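Local coordinates for putative ribose operon repressor (Burkholderia thailandensis, PDB 3EGC), which probably acts as a LacI-family transcriptional repressor, binding regulatory DNA under the control of a small ligand, perhaps a sugar, at residues 141-146 against 237-242. Residues are numbered along the deposited sequence; the frame is centred on the assembly and turned at random.
Sequences RERLKG and VEQPTR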
ATOM      1  N   ARG A 141      -7.437 -21.457   2.145  1.00 34.55           N
ATOM      2  CA  ARG A 141      -7.885 -22.706   2.719  1.00 35.71           C
ATOM      3  C   ARG A 141      -8.378 -22.454   4.176  1.00 35.35           C
ATOM      4  O   ARG A 141      -9.441 -22.886   4.580  1.00 35.08           O
ATOM      5  CB  ARG A 141      -6.732 -23.735   2.646  1.00 36.17           C
ATOM      6  CG  ARG A 141      -7.091 -25.038   2.020  1.00 39.22           C
ATOM      7  CD  ARG A 141      -6.223 -25.472   0.847  1.00 40.24           C
ATOM      8  NE  ARG A 141      -4.820 -25.060   0.861  1.00 43.29           N
ATOM      9  CZ  ARG A 141      -3.975 -25.415   1.809  1.00 44.83           C
ATOM     10  NH1 ARG A 141      -2.707 -25.035   1.755  1.00 45.33           N
ATOM     11  NH2 ARG A 141      -4.440 -26.151   2.812  1.00 46.05           N
ATOM     12  N   GLU A 142      -7.595 -21.736   4.952  1.00 34.11           N
ATOM     13  CA  GLU A 142      -7.908 -21.567   6.348  1.00 34.12           C
ATOM     14  C   GLU A 142      -9.089 -20.625   6.577  1.00 33.81           C
ATOM     15  O   GLU A 142      -9.879 -20.817   7.482  1.00 33.40           O
ATOM     16  CB  GLU A 142      -6.691 -21.095   7.128  1.00 33.67           C
ATOM     17  CG  GLU A 142      -5.646 -22.131   7.393  1.00 32.42           C
ATOM     18  CD  GLU A 142      -4.437 -21.501   8.085  1.00 33.18           C
ATOM     19  OE1 GLU A 142      -3.488 -22.230   8.404  1.00 35.62           O
ATOM     20  OE2 GLU A 142      -4.435 -20.270   8.304  1.00 31.51           O
ATOM     21  N   ARG A 143      -9.210 -19.617   5.735  1.00 33.84           N
ATOM     22  CA  ARG A 143     -10.315 -18.670   5.830  1.00 33.87           C
ATOM     23  C   ARG A 143     -11.632 -19.336   5.425  1.00 34.15           C
ATOM     24  O   ARG A 143     -12.673 -19.099   6.057  1.00 32.87           O
ATOM     25  CB  ARG A 143     -10.039 -17.412   5.037  1.00 33.27           C
ATOM     26  CG  ARG A 143      -8.961 -16.552   5.727  1.00 34.13           C
ATOM     27  CD  ARG A 143      -8.366 -15.406   4.871  1.00 29.98           C
ATOM     28  NE  ARG A 143      -7.112 -15.038   5.503  1.00 28.19           N
ATOM     29  CZ  ARG A 143      -6.239 -14.148   5.071  1.00 29.16           C
ATOM     30  NH1 ARG A 143      -6.439 -13.446   3.946  1.00 25.67           N
ATOM     31  NH2 ARG A 143      -5.135 -13.985   5.794  1.00 29.53           N
ATOM     32  N   LEU A 144     -11.546 -20.251   4.452  1.00 33.91           N
ATOM     33  CA  LEU A 144     -12.711 -21.067   4.073  1.00 35.06           C
ATOM     34  C   LEU A 144     -13.143 -22.030   5.187  1.00 34.79           C
ATOM     35  O   LEU A 144     -14.333 -22.136   5.517  1.00 34.42           O
ATOM     36  CB  LEU A 144     -12.450 -21.824   2.789  1.00 34.67           C
ATOM     37  CG  LEU A 144     -13.635 -22.090   1.885  1.00 36.76           C
ATOM     38  CD1 LEU A 144     -14.245 -20.762   1.407  1.00 35.24           C
ATOM     39  CD2 LEU A 144     -13.251 -23.028   0.672  1.00 37.84           C
ATOM     40  N   LYS A 145     -12.167 -22.699   5.791  1.00 34.35           N
ATOM     41  CA  LYS A 145     -12.398 -23.556   6.963  1.00 34.97           C
ATOM     42  C   LYS A 145     -13.129 -22.863   8.148  1.00 34.91           C
ATOM     43  O   LYS A 145     -14.013 -23.469   8.787  1.00 34.54           O
ATOM     44  CB  LYS A 145     -11.069 -24.122   7.452  1.00 34.88           C
ATOM     45  CG  LYS A 145     -11.135 -24.912   8.719  1.00 34.62           C
ATOM     46  CD  LYS A 145      -9.786 -25.582   9.027  1.00 36.15           C
ATOM     47  CE  LYS A 145      -9.872 -26.340  10.363  1.00 39.00           C
ATOM     48  NZ  LYS A 145      -8.582 -26.948  10.818  1.00 38.16           N
ATOM     49  N   GLY A 146     -12.749 -21.607   8.424  1.00 34.12           N
ATOM     50  CA  GLY A 146     -13.384 -20.823   9.477  1.00 34.13           C
ATOM     51  C   GLY A 146     -14.830 -20.531   9.148  1.00 33.85           C
ATOM     52  O   GLY A 146     -15.713 -20.611  10.004  1.00 33.36           O
ATOM     53  N   VAL A 237     -11.778  -8.218   9.628  1.00 31.79           N
ATOM     54  CA  VAL A 237     -10.802  -8.843  10.479  1.00 31.26           C
ATOM     55  C   VAL A 237      -9.434  -8.207  10.231  1.00 31.24           C
ATOM     56  O   VAL A 237      -8.811  -8.387   9.164  1.00 31.45           O
ATOM     57  CB  VAL A 237     -10.844 -10.413  10.453  1.00 31.72           C
ATOM     58  CG1 VAL A 237     -11.328 -10.939   9.162  1.00 32.81           C
ATOM     59  CG2 VAL A 237      -9.468 -11.033  10.883  1.00 31.22           C
ATOM     60  N   GLU A 238      -9.012  -7.406  11.197  1.00 30.12           N
ATOM     61  CA  GLU A 238      -7.736  -6.751  11.114  1.00 30.25           C
ATOM     62  C   GLU A 238      -6.615  -7.729  11.345  1.00 29.61           C
ATOM     63  O   GLU A 238      -6.645  -8.492  12.299  1.00 29.26           O
ATOM     64  CB  GLU A 238      -7.647  -5.591  12.115  1.00 30.39           C
ATOM     65  CG  GLU A 238      -6.323  -4.857  12.113  1.00 30.86           C
ATOM     66  CD  GLU A 238      -6.283  -3.790  13.154  1.00 34.51           C
ATOM     67  OE1 GLU A 238      -5.633  -4.003  14.220  1.00 34.80           O
ATOM     68  OE2 GLU A 238      -6.923  -2.732  12.911  1.00 36.53           O
ATOM     69  N   GLN A 239      -5.626  -7.691  10.457  1.00 28.85           N
ATOM     70  CA  GLN A 239      -4.424  -8.501  10.619  1.00 29.03           C
ATOM     71  C   GLN A 239      -3.349  -7.629  11.246  1.00 28.71           C
ATOM     72  O   GLN A 239      -3.282  -6.451  10.894  1.00 27.79           O
ATOM     73  CB  GLN A 239      -3.972  -9.061   9.284  1.00 28.38           C
ATOM     74  CG  GLN A 239      -4.917 -10.071   8.737  1.00 29.32           C
ATOM     75  CD  GLN A 239      -4.292 -10.866   7.580  1.00 31.98           C
ATOM     76  OE1 GLN A 239      -3.591 -11.862   7.805  1.00 30.05           O
ATOM     77  NE2 GLN A 239      -4.513 -10.397   6.347  1.00 28.39           N
ATOM     78  N   PRO A 240      -2.501  -8.203  12.142  1.00 28.08           N
ATOM     79  CA  PRO A 240      -1.374  -7.462  12.731  1.00 28.34           C
ATOM     80  C   PRO A 240      -0.165  -7.371  11.752  1.00 27.96           C
ATOM     81  O   PRO A 240       0.933  -7.882  12.010  1.00 27.42           O
ATOM     82  CB  PRO A 240      -1.020  -8.314  13.964  1.00 27.98           C
ATOM     83  CG  PRO A 240      -1.302  -9.733  13.496  1.00 27.58           C
ATOM     84  CD  PRO A 240      -2.438  -9.635  12.472  1.00 28.11           C
ATOM     85  N   THR A 241      -0.367  -6.688  10.650  1.00 28.40           N
ATOM     86  CA  THR A 241       0.639  -6.685   9.554  1.00 29.68           C
ATOM     87  C   THR A 241       2.021  -6.274   9.948  1.00 29.62           C
ATOM     88  O   THR A 241       2.984  -6.952   9.617  1.00 30.15           O
ATOM     89  CB  THR A 241       0.217  -5.752   8.401  1.00 29.99           C
ATOM     90  OG1 THR A 241      -0.086  -4.424   8.927  1.00 31.00           O
ATOM     91  CG2 THR A 241      -0.990  -6.277   7.736  1.00 28.11           C
ATOM     92  N   ARG A 242       2.130  -5.169  10.657  1.00 29.51           N
ATOM     93  CA  ARG A 242       3.426  -4.731  11.155  1.00 31.14           C
ATOM     94  C   ARG A 242       4.118  -5.715  12.088  1.00 30.37           C
ATOM     95  O   ARG A 242       5.304  -5.962  11.959  1.00 30.38           O
ATOM     96  CB  ARG A 242       3.299  -3.321  11.802  1.00 31.33           C
ATOM     97  CG  ARG A 242       3.473  -2.217  10.749  1.00 36.00           C
ATOM     98  CD  ARG A 242       2.791  -0.871  11.184  1.00 43.46           C
ATOM     99  NE  ARG A 242       1.337  -1.003  11.197  1.00 47.74           N
ATOM    100  CZ  ARG A 242       0.484  -0.287  10.455  1.00 49.60           C
ATOM    101  NH1 ARG A 242       0.924   0.682   9.650  1.00 50.93           N
ATOM    102  NH2 ARG A 242      -0.832  -0.529  10.560  1.00 50.24           N
TER
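Arg-143 and Gln-239 meet through their polar ends, coming from opposite directions across the middle of the chain, and carry the whole contact, a worked example of two long polar side chains bridging backbones that stay well apart; even the nearest CA atoms, those of Arg-143 and Val-237, are separated by 10.9 Å. In Arg-143 the chain runs extended from CG to NE and carries the guanidinium away from helix 138-153, while Gln-239, with CG anti to its carbonyl carbon (chi1 -68°), sends its amide the other way.

Among the polar contacts, OE1 of Gln-239 lies 3.3 Å from NH2 of Arg-143, placed obliquely to the guanidinium plane, and NE2 of Gln-239 lies 3.7 Å from the same NH2. The guanidinium and amide planes stand nearly perpendicular, at 86°, so the flat groups are not stacked. Hydrogen bonds to residues outside the two segments hold both groups: Arg-143 gives NH2 to Asn-109 and NH1 to the carbonyl of Ser-193, and Gln-239 uses OE1 with Ser-107 and NE2 with Asp-222. With both amide atoms engaged, the flip of the Gln-239 amide is restrained. A cation-pi contact with Phe-221 further holds the arginine, and Phe-22 of helix 21-36 packs on Gln-239.

In the backbone, strand 236-238 gives way at Gln-239 to an inverse gamma turn centred on Pro-240, closed by a weak 2.9 Å bond from Thr-241 N to Gln-239 O; Pro-240 is also the N-cap of helix 241-257. This buried polar cluster beside the link from strand 236-238 to helix 241-257, which passes from one lobe to the other, is consistent with the hinge and interlobe ligand cleft of the periplasmic-binding-protein-like core in LacI-family repressors.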